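Local coordinates for protein SYE1 (Shewanella oneidensis, PDB 4AWT) that binds FMN and probably works as an NAD(P)H-dependent oxidoreductase of the Old Yellow Enzyme type, acting on carbon-carbon double bonds, at residues A[72-77]-A[81-86]; A[99-104]-A[164-169]; A[283-288]-A[296-301]. The protein carries 1 engineered substitution. All blocks are in the same frame, centred on the assembly; numbering follows the deposited sequence.

Overall arrangement
Read from the N terminus, the chain forms an eight-stranded TIM barrel, and the three contacts fall along it in series, with none nested or crossed. Contact 1 comes first: the loop after strand 53-60 folds back on helix 77-92, a short closure near the outside of the barrel. Contact 2 spans more chain, joining strand 96-102 to helix 153-172. It touches contact 1 directly, where Ile74 O probably accepts a hydrogen bond from Asn169 ND2. Contact 3 closes the short connection from helix 282-291 into strand 295-299 on the opposite side of the chain's centre. Contact 2 meets FMN from strand 96-102 and contact 3 from just beyond strand 295-299.

Contact 1. Residues A[72-77]-A[81-86]; sequences PGIYTP and AGWRIV
Trp83 brings its indole up to Pro72, Gly73 and Ile74, packing helix 77-92 of the TIM barrel onto the loop that leads from strand 53-60 into that helix. The side chain sets off from CB toward the loop, and the first torsion, with CG anti to the carbonyl carbon (chi1 -81°), carries the ring across residues 72-74. CD1 is the first atom to touch: it has Ile74 CD1 at 3.9 Å, and the isoleucine side chain crosses the indole at about a right angle. Next comes NE1, which lies 3.2 Å from Gly73 O. That oxygen sits at the ring edge near its plane, but the N-H points poorly at it (123°), which makes the bond a weak one; the stronger partner of NE1 is Thr59 OG1 of strand 53-60. Past the nitrogen, CE2 comes near Pro72 CB. CZ2 then presses on Pro72 CG at 3.4 Å and CH2 follows at 4.0 Å from the same atom, so the proline packs obliquely against the benzo end of the indole. Phe175 adds an edge-to-face contact, and Met41 and Tyr45 of helix 39-46 also touch Trp83. This buried corner is close to the cofactor, since the side chain of Pro72 is about 8 Å from the nearest FMN atom. At the base of the loop Thr76 is the N-cap of the helix. The first turn is then closed by Ala81 N donating to Pro77 O at 3.0 Å, while Ala81 CB lies 3.6 Å from that same oxygen.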
# COMPACT_ATOMS: atom_id res chain seq x y z
N PRO A 72 0.29 -0.74 12.64
CA PRO A 72 -0.49 -1.89 13.09
C PRO A 72 -0.08 -3.15 12.39
O PRO A 72 0.12 -3.15 11.17
CB PRO A 72 -1.93 -1.51 12.66
CG PRO A 72 -1.71 -0.63 11.43
CD PRO A 72 -0.48 0.18 11.78
N GLY A 73 0.00 -4.26 13.12
CA GLY A 73 0.25 -5.54 12.51
C GLY A 73 -1.01 -6.28 12.16
O GLY A 73 -2.13 -5.89 12.50
N ILE A 74 -0.82 -7.45 11.49
CA ILE A 74 -1.92 -8.31 11.11
C ILE A 74 -1.58 -9.76 11.35
O ILE A 74 -2.09 -10.65 10.65
CB ILE A 74 -2.45 -7.99 9.71
CG1 ILE A 74 -3.85 -8.54 9.44
CG2 ILE A 74 -1.45 -8.36 8.63
CD1 ILE A 74 -4.59 -7.78 8.36
N TYR A 75 -0.76 -10.05 12.36
CA TYR A 75 -0.30 -11.40 12.62
C TYR A 75 -0.69 -11.94 14.00
O TYR A 75 -0.61 -13.17 14.15
CB TYR A 75 1.23 -11.55 12.38
CG TYR A 75 2.07 -10.64 13.17
CD1 TYR A 75 2.51 -10.98 14.46
CD2 TYR A 75 2.46 -9.37 12.72
CE1 TYR A 75 3.28 -10.14 15.22
CE2 TYR A 75 3.21 -8.51 13.46
CZ TYR A 75 3.63 -8.92 14.74
OH TYR A 75 4.37 -8.05 15.51
N THR A 76 -1.11 -11.16 14.96
CA THR A 76 -1.54 -11.71 16.25
C THR A 76 -3.06 -11.70 16.36
O THR A 76 -3.75 -10.94 15.65
CB THR A 76 -0.96 -10.93 17.41
OG1 THR A 76 -1.61 -9.63 17.45
CG2 THR A 76 0.55 -10.76 17.37
N PRO A 77 -3.60 -12.52 17.23
CA PRO A 77 -5.05 -12.52 17.40
C PRO A 77 -5.60 -11.13 17.79
O PRO A 77 -6.66 -10.72 17.34
CB PRO A 77 -5.29 -13.57 18.50
CG PRO A 77 -4.13 -14.52 18.30
CD PRO A 77 -2.95 -13.63 18.01
N ALA A 81 -8.30 -8.70 15.80
CA ALA A 81 -9.49 -8.15 16.44
C ALA A 81 -9.53 -6.65 16.37
O ALA A 81 -10.61 -6.07 16.21
CB ALA A 81 -9.49 -8.64 17.90
N GLY A 82 -8.38 -5.98 16.51
CA GLY A 82 -8.38 -4.53 16.35
C GLY A 82 -8.79 -4.13 14.97
O GLY A 82 -9.58 -3.19 14.75
N TRP A 83 -8.31 -4.85 13.96
CA TRP A 83 -8.75 -4.60 12.60
C TRP A 83 -10.23 -4.89 12.42
O TRP A 83 -10.87 -4.20 11.64
CB TRP A 83 -7.88 -5.32 11.59
CG TRP A 83 -6.59 -4.69 11.24
CD1 TRP A 83 -5.35 -5.28 11.26
CD2 TRP A 83 -6.39 -3.37 10.71
NE1 TRP A 83 -4.41 -4.43 10.80
CE2 TRP A 83 -5.01 -3.24 10.45
CE3 TRP A 83 -7.23 -2.30 10.42
CZ2 TRP A 83 -4.46 -2.07 9.93
CZ3 TRP A 83 -6.69 -1.14 9.90
CH2 TRP A 83 -5.32 -1.04 9.66
N ARG A 84 -10.76 -5.89 13.10
CA ARG A 84 -12.19 -6.18 12.98
C ARG A 84 -13.01 -4.99 13.43
O ARG A 84 -14.07 -4.73 12.85
CB ARG A 84 -12.53 -7.41 13.85
CG ARG A 84 -14.03 -7.76 13.82
CD ARG A 84 -14.49 -8.23 12.45
NE ARG A 84 -15.87 -8.64 12.35
CZ ARG A 84 -16.31 -9.83 12.75
NH1 ARG A 84 -15.49 -10.72 13.28
NH2 ARG A 84 -17.61 -10.10 12.61
N ILE A 85 -12.59 -4.27 14.45
CA ILE A 85 -13.42 -3.11 14.83
C ILE A 85 -13.39 -2.08 13.71
O ILE A 85 -14.40 -1.46 13.41
CB ILE A 85 -12.96 -2.57 16.17
CG1 ILE A 85 -13.08 -3.60 17.29
CG2 ILE A 85 -13.71 -1.28 16.51
CD1 ILE A 85 -12.32 -3.13 18.50
N VAL A 86 -12.23 -1.89 13.06
CA VAL A 86 -12.15 -0.99 11.91
C VAL A 86 -13.07 -1.45 10.81
O VAL A 86 -13.83 -0.63 10.24
CB VAL A 86 -10.70 -0.88 11.42
CG1 VAL A 86 -10.65 -0.08 10.12
CG2 VAL A 86 -9.79 -0.29 12.46

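Contact 2. Residues A[99-104]-A[164-169]; sequences AQLWHV and RQAALN. With FMN (flavin mononucleotide), chain B.
Leu101 meets Ala166 and Ala167 where strand 96-102, third in the TIM barrel, is covered by helix 153-172, the helix that runs on into the next strand, 177-181. The contact between the two segments is apolar. With CG beside the backbone N (chi1 -54°), Leu101 sets both methyls on the helix: CD2 is nearest Ala166 CB, at 4.0 Å, while CD1 comes against the backbone of Ala167, 3.9 Å from its N, and 4.2 Å from its CB. The two small alanines leave room for Leu101 between strand and helix, with Leu221 of helix 212-225 touching both Leu101 and Ala167.

Hydrogen bonding belongs to the other side of the strand. One residue earlier, Gln100 points inward and its extended side chain sets its amide against the pyrimidine end of the flavin. Gln100 OE1 accepts from FMN N3 at 2.9 Å (161°), and Gln100 NE2 donates to FMN O2 at 2.8 Å (168°). The two nearly straight bonds hold the amide in one orientation, because turning it over would set donor against donor and acceptor against acceptor. NE2 also donates to Glu179 OE2 on strand 177-181, so a second-shell carboxylate helps position this group.

The surroundings of Trp102 are mixed. Its ring stacks with that of His181 and meets Tyr186 edge-to-face. FMN O4 lies 4.3 Å from the plane of the Trp102 ring, well out toward its rim, and on the other side of that plane Val104 CG1 is 3.5 Å away, also displaced toward the rim.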
# COMPACT_ATOMS: atom_id res chain seq x y z
N ALA A 99 -7.02 -4.73 3.13
CA ALA A 99 -5.86 -4.61 3.99
C ALA A 99 -4.59 -4.60 3.16
O ALA A 99 -4.37 -5.53 2.39
CB ALA A 99 -5.76 -5.77 4.98
N GLN A 100 -3.72 -3.61 3.34
CA GLN A 100 -2.45 -3.58 2.61
C GLN A 100 -1.41 -4.39 3.38
O GLN A 100 -0.89 -3.97 4.40
CB GLN A 100 -1.93 -2.18 2.36
CG GLN A 100 -0.71 -2.29 1.46
CD GLN A 100 0.03 -1.01 1.27
OE1 GLN A 100 0.54 -0.41 2.23
NE2 GLN A 100 0.16 -0.57 0.02
N LEU A 101 -1.09 -5.59 2.87
CA LEU A 101 -0.12 -6.47 3.52
C LEU A 101 1.29 -5.98 3.23
O LEU A 101 1.67 -5.84 2.06
CB LEU A 101 -0.31 -7.90 3.04
CG LEU A 101 -1.70 -8.47 3.17
CD1 LEU A 101 -1.69 -9.94 2.73
CD2 LEU A 101 -2.25 -8.34 4.58
N TRP A 102 2.05 -5.77 4.30
CA TRP A 102 3.33 -5.06 4.20
C TRP A 102 4.50 -5.92 4.68
O TRP A 102 4.48 -6.47 5.79
CB TRP A 102 3.29 -3.79 5.05
CG TRP A 102 4.17 -2.68 4.61
CD1 TRP A 102 4.94 -2.54 3.50
CD2 TRP A 102 4.27 -1.44 5.32
NE1 TRP A 102 5.51 -1.28 3.47
CE2 TRP A 102 5.10 -0.59 4.57
CE3 TRP A 102 3.71 -0.97 6.52
CZ2 TRP A 102 5.36 0.71 4.98
CZ3 TRP A 102 3.98 0.33 6.89
CH2 TRP A 102 4.77 1.13 6.15
N HIS A 103 5.56 -5.92 3.88
CA HIS A 103 6.90 -6.30 4.35
C HIS A 103 7.85 -5.26 3.77
O HIS A 103 7.96 -5.10 2.55
CB HIS A 103 7.32 -7.71 3.93
CG HIS A 103 8.52 -8.21 4.68
ND1 HIS A 103 9.65 -7.53 4.82
CD2 HIS A 103 8.63 -9.38 5.35
CE1 HIS A 103 10.47 -8.25 5.55
NE2 HIS A 103 9.89 -9.39 5.89
N VAL A 104 8.53 -4.53 4.66
CA VAL A 104 9.39 -3.45 4.25
C VAL A 104 10.76 -3.86 3.78
O VAL A 104 11.49 -3.04 3.20
CB VAL A 104 9.55 -2.42 5.39
CG1 VAL A 104 8.20 -1.84 5.79
CG2 VAL A 104 10.31 -3.04 6.57
N ARG A 164 0.79 -15.46 3.13
CA ARG A 164 -0.38 -16.30 2.96
C ARG A 164 -1.25 -16.24 4.21
O ARG A 164 -2.47 -16.08 4.14
CB ARG A 164 0.10 -17.74 2.64
CG ARG A 164 -0.99 -18.58 1.99
CD ARG A 164 -0.52 -20.03 1.87
NE ARG A 164 -1.45 -20.84 1.12
CZ ARG A 164 -2.63 -21.21 1.56
NH1 ARG A 164 -3.04 -20.92 2.80
NH2 ARG A 164 -3.43 -21.92 0.78
N GLN A 165 -0.61 -16.41 5.36
CA GLN A 165 -1.36 -16.38 6.60
C GLN A 165 -1.95 -15.00 6.87
O GLN A 165 -3.06 -14.90 7.39
CB GLN A 165 -0.48 -16.85 7.77
CG GLN A 165 -1.27 -16.97 9.06
CD GLN A 165 -2.41 -17.94 8.99
OE1 GLN A 165 -3.59 -17.64 9.42
NE2 GLN A 165 -2.19 -19.10 8.47
N ALA A 166 -1.21 -13.95 6.52
CA ALA A 166 -1.71 -12.60 6.72
C ALA A 166 -2.97 -12.36 5.91
O ALA A 166 -3.88 -11.66 6.35
CB ALA A 166 -0.68 -11.57 6.37
N ALA A 167 -3.05 -12.96 4.70
CA ALA A 167 -4.26 -12.83 3.90
C ALA A 167 -5.44 -13.49 4.59
O ALA A 167 -6.56 -12.96 4.64
CB ALA A 167 -4.03 -13.40 2.53
N LEU A 168 -5.23 -14.71 5.15
CA LEU A 168 -6.28 -15.37 5.90
C LEU A 168 -6.66 -14.53 7.12
O LEU A 168 -7.85 -14.42 7.45
CB LEU A 168 -5.83 -16.77 6.33
CG LEU A 168 -5.58 -17.73 5.18
CD1 LEU A 168 -5.01 -19.03 5.78
CD2 LEU A 168 -6.81 -18.00 4.39
N ASN A 169 -5.67 -13.96 7.79
CA ASN A 169 -5.94 -13.13 8.96
C ASN A 169 -6.79 -11.90 8.56
O ASN A 169 -7.68 -11.50 9.31
CB ASN A 169 -4.65 -12.68 9.57
CG ASN A 169 -3.84 -13.80 10.19
OD1 ASN A 169 -4.33 -14.93 10.34
ND2 ASN A 169 -2.62 -13.48 10.55
N1 FMN B . 1.63 4.08 0.44
C2 FMN B . 1.50 2.78 0.68
O2 FMN B . 1.43 1.94 -0.25
N3 FMN B . 1.43 2.32 1.99
C4 FMN B . 1.48 3.16 3.09
O4 FMN B . 1.30 2.66 4.23
C4A FMN B . 1.73 4.50 2.82
N5 FMN B . 1.90 5.41 3.87
C5A FMN B . 1.72 6.78 3.58
C6 FMN B . 1.61 7.69 4.60
C7 FMN B . 1.40 9.07 4.35
C7M FMN B . 1.16 9.98 5.53
C8 FMN B . 1.36 9.50 3.06
C8M FMN B . 1.11 10.95 2.71
C9 FMN B . 1.49 8.57 2.00
C9A FMN B . 1.66 7.21 2.24
N10 FMN B . 1.72 6.28 1.19
C10 FMN B . 1.69 4.93 1.48
C1' FMN B . 1.59 6.74 -0.19
C2' FMN B . 0.15 7.11 -0.58
O2' FMN B . -0.66 5.94 -0.66
C3' FMN B . 0.06 7.78 -1.94
O3' FMN B . 0.43 6.90 -2.99
C4' FMN B . 0.87 9.08 -2.07
O4' FMN B . 0.71 9.92 -0.94
C5' FMN B . 0.60 9.81 -3.37
O5' FMN B . -0.78 10.23 -3.45
P FMN B . -1.17 11.76 -3.09
O1P FMN B . -0.93 11.92 -1.61
O2P FMN B . -0.28 12.66 -3.91
O3P FMN B . -2.63 11.83 -3.47

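Contact 3. Residues A[283-288]-A[296-301]; sequences SFKRAL and LIYAGR. With FMN (flavin mononucleotide), chain B; SO4 (sulfate ion), chain C.
Lys285 and Leu288 close around the hydroxyl of Tyr298, which reaches from strand 295-299 to the helix preceding it, within a beta-alpha-beta unit of the TIM barrel. Taking helix 282-291 in order, Phe284 comes first; Leu288 CD1 lies over one face of its ring, displaced toward the rim. Lys285 follows, extended beyond CG and slanting across the phenol. Its CG rests 3.5 Å from Tyr298 OH and its CE is 4.0 Å from Tyr298 CE2, so the aliphatic stem packs on the hydroxyl end of the tyrosine while the ammonium travels on to a salt bridge with Glu271. The backbone of Lys285 takes part too: a water donates to Lys285 O at 2.7 Å and is hydrogen-bonded to Tyr298 OH at 2.6 Å. Leu288, a turn later, brings CD1 to 3.7 Å from Tyr298 OH. A phenylalanine in place of Tyr298 would probably leave that water without its bond to the strand and open a small gap between Lys285 CG and Leu288 CD1.

Beyond Tyr298 the strand runs out into the phosphate site. Gly300 adopts backbone angles (phi 139°, psi 105°) at which a CB would jam against the preceding carbonyl oxygen, and the next residue donates from Arg301 N to FMN O2P at 2.8 Å (161°).

Helix 248-261 lies alongside, touching Phe284 through Ile249, Tyr252 and Thr253 and Leu288 through Ala256. Tyr298 itself is flanked by Ile269 of strand 266-270 and Ile319 of strand 318-320, the two barrel strands that border its own.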
# COMPACT_ATOMS: atom_id res chain seq x y z
N SER A 283 1.85 6.93 -23.06
CA SER A 283 2.07 5.72 -23.85
C SER A 283 2.33 4.53 -22.94
O SER A 283 1.87 3.41 -23.22
CB SER A 283 3.23 5.90 -24.82
OG SER A 283 4.41 6.31 -24.13
N PHE A 284 3.06 4.76 -21.88
CA PHE A 284 3.35 3.70 -20.90
C PHE A 284 2.09 3.32 -20.13
O PHE A 284 1.77 2.14 -19.96
CB PHE A 284 4.44 4.14 -19.98
CG PHE A 284 4.79 3.18 -18.86
CD1 PHE A 284 4.84 1.81 -19.00
CD2 PHE A 284 5.09 3.69 -17.64
CE1 PHE A 284 5.18 1.00 -17.95
CE2 PHE A 284 5.45 2.89 -16.57
CZ PHE A 284 5.48 1.49 -16.74
N LYS A 285 1.31 4.33 -19.69
CA LYS A 285 0.04 4.03 -19.06
C LYS A 285 -0.84 3.22 -19.98
O LYS A 285 -1.52 2.28 -19.54
CB LYS A 285 -0.65 5.33 -18.63
CG LYS A 285 0.07 6.08 -17.56
CD LYS A 285 -0.70 7.33 -17.11
CE LYS A 285 -0.04 8.01 -15.97
NZ LYS A 285 -0.82 9.15 -15.49
N ARG A 286 -0.89 3.53 -21.26
CA ARG A 286 -1.73 2.78 -22.17
C ARG A 286 -1.21 1.35 -22.32
O ARG A 286 -2.02 0.42 -22.43
CB ARG A 286 -1.91 3.47 -23.50
CG ARG A 286 -2.68 4.78 -23.38
CD ARG A 286 -3.16 5.25 -24.72
NE ARG A 286 -3.75 6.55 -24.67
CZ ARG A 286 -4.96 6.86 -24.29
NH1 ARG A 286 -5.83 5.91 -23.93
NH2 ARG A 286 -5.35 8.13 -24.27
N ALA A 287 0.09 1.15 -22.33
CA ALA A 287 0.64 -0.20 -22.36
C ALA A 287 0.23 -0.99 -21.12
O ALA A 287 -0.16 -2.16 -21.22
CB ALA A 287 2.15 -0.17 -22.54
N LEU A 288 0.29 -0.37 -19.95
CA LEU A 288 -0.15 -1.05 -18.73
C LEU A 288 -1.60 -1.44 -18.82
O LEU A 288 -2.01 -2.51 -18.36
CB LEU A 288 0.08 -0.20 -17.49
CG LEU A 288 1.54 0.06 -17.14
CD1 LEU A 288 1.64 1.02 -15.94
CD2 LEU A 288 2.30 -1.19 -16.80
N LEU A 296 -7.85 -0.86 -12.80
CA LEU A 296 -6.58 -0.16 -12.70
C LEU A 296 -6.78 1.11 -11.88
O LEU A 296 -7.63 1.95 -12.18
CB LEU A 296 -6.14 0.01 -14.16
CG LEU A 296 -4.76 0.57 -14.41
CD1 LEU A 296 -3.68 -0.21 -13.67
CD2 LEU A 296 -4.45 0.56 -15.91
N ILE A 297 -5.99 1.23 -10.82
CA ILE A 297 -6.05 2.32 -9.88
C ILE A 297 -4.74 3.10 -9.96
O ILE A 297 -3.68 2.48 -9.96
CB ILE A 297 -6.25 1.83 -8.43
CG1 ILE A 297 -7.37 0.81 -8.33
CG2 ILE A 297 -6.41 3.00 -7.49
CD1 ILE A 297 -7.64 0.28 -6.95
N TYR A 298 -4.80 4.43 -10.02
CA TYR A 298 -3.61 5.27 -9.91
C TYR A 298 -3.78 6.20 -8.73
O TYR A 298 -4.87 6.70 -8.48
CB TYR A 298 -3.37 6.12 -11.16
CG TYR A 298 -2.80 5.37 -12.33
CD1 TYR A 298 -3.56 4.53 -13.12
CD2 TYR A 298 -1.47 5.51 -12.65
CE1 TYR A 298 -3.03 3.88 -14.20
CE2 TYR A 298 -0.91 4.82 -13.73
CZ TYR A 298 -1.70 4.01 -14.51
OH TYR A 298 -1.12 3.40 -15.57
N ALA A 299 -2.65 6.51 -8.08
CA ALA A 299 -2.62 7.55 -7.06
C ALA A 299 -1.33 8.33 -7.19
O ALA A 299 -0.28 7.76 -7.52
CB ALA A 299 -2.68 6.97 -5.64
N GLY A 300 -1.40 9.63 -6.92
CA GLY A 300 -0.23 10.49 -6.86
C GLY A 300 -0.55 11.84 -7.51
O GLY A 300 -0.63 11.95 -8.71
N ARG A 301 -0.74 12.84 -6.63
CA ARG A 301 -0.96 14.21 -7.06
C ARG A 301 -2.19 14.37 -7.96
O ARG A 301 -2.24 15.30 -8.77
CB ARG A 301 0.26 14.90 -7.65
CG ARG A 301 1.38 15.06 -6.66
CD ARG A 301 1.03 15.87 -5.45
NE ARG A 301 2.24 16.31 -4.72
CZ ARG A 301 2.23 16.80 -3.49
NH1 ARG A 301 1.14 16.90 -2.78
NH2 ARG A 301 3.41 17.18 -2.98
N1 FMN B . 1.63 4.08 0.44
C2 FMN B . 1.50 2.78 0.68
O2 FMN B . 1.43 1.94 -0.25
N3 FMN B . 1.43 2.32 1.99
C4 FMN B . 1.48 3.16 3.09
O4 FMN B . 1.30 2.66 4.23
C4A FMN B . 1.73 4.50 2.82
N5 FMN B . 1.90 5.41 3.87
C5A FMN B . 1.72 6.78 3.58
C6 FMN B . 1.61 7.69 4.60
C7 FMN B . 1.40 9.07 4.35
C7M FMN B . 1.16 9.98 5.53
C8 FMN B . 1.36 9.50 3.06
C8M FMN B . 1.11 10.95 2.71
C9 FMN B . 1.49 8.57 2.00
C9A FMN B . 1.66 7.21 2.24
N10 FMN B . 1.72 6.28 1.19
C10 FMN B . 1.69 4.93 1.48
C1' FMN B . 1.59 6.74 -0.19
C2' FMN B . 0.15 7.11 -0.58
O2' FMN B . -0.66 5.94 -0.66
C3' FMN B . 0.06 7.78 -1.94
O3' FMN B . 0.43 6.90 -2.99
C4' FMN B . 0.87 9.08 -2.07
O4' FMN B . 0.71 9.92 -0.94
C5' FMN B . 0.60 9.81 -3.37
O5' FMN B . -0.78 10.23 -3.45
P FMN B . -1.17 11.76 -3.09
O1P FMN B . -0.93 11.92 -1.61
O2P FMN B . -0.28 12.66 -3.91
O3P FMN B . -2.63 11.83 -3.47
S SO4 C . 2.74 17.91 0.69
O1 SO4 C . 3.36 16.57 1.13
O2 SO4 C . 3.47 18.40 -0.43
O3 SO4 C . 1.39 17.59 -0.02
O4 SO4 C . 2.34 18.77 1.76
O HOH W 1 -2.95 2.78 -17.28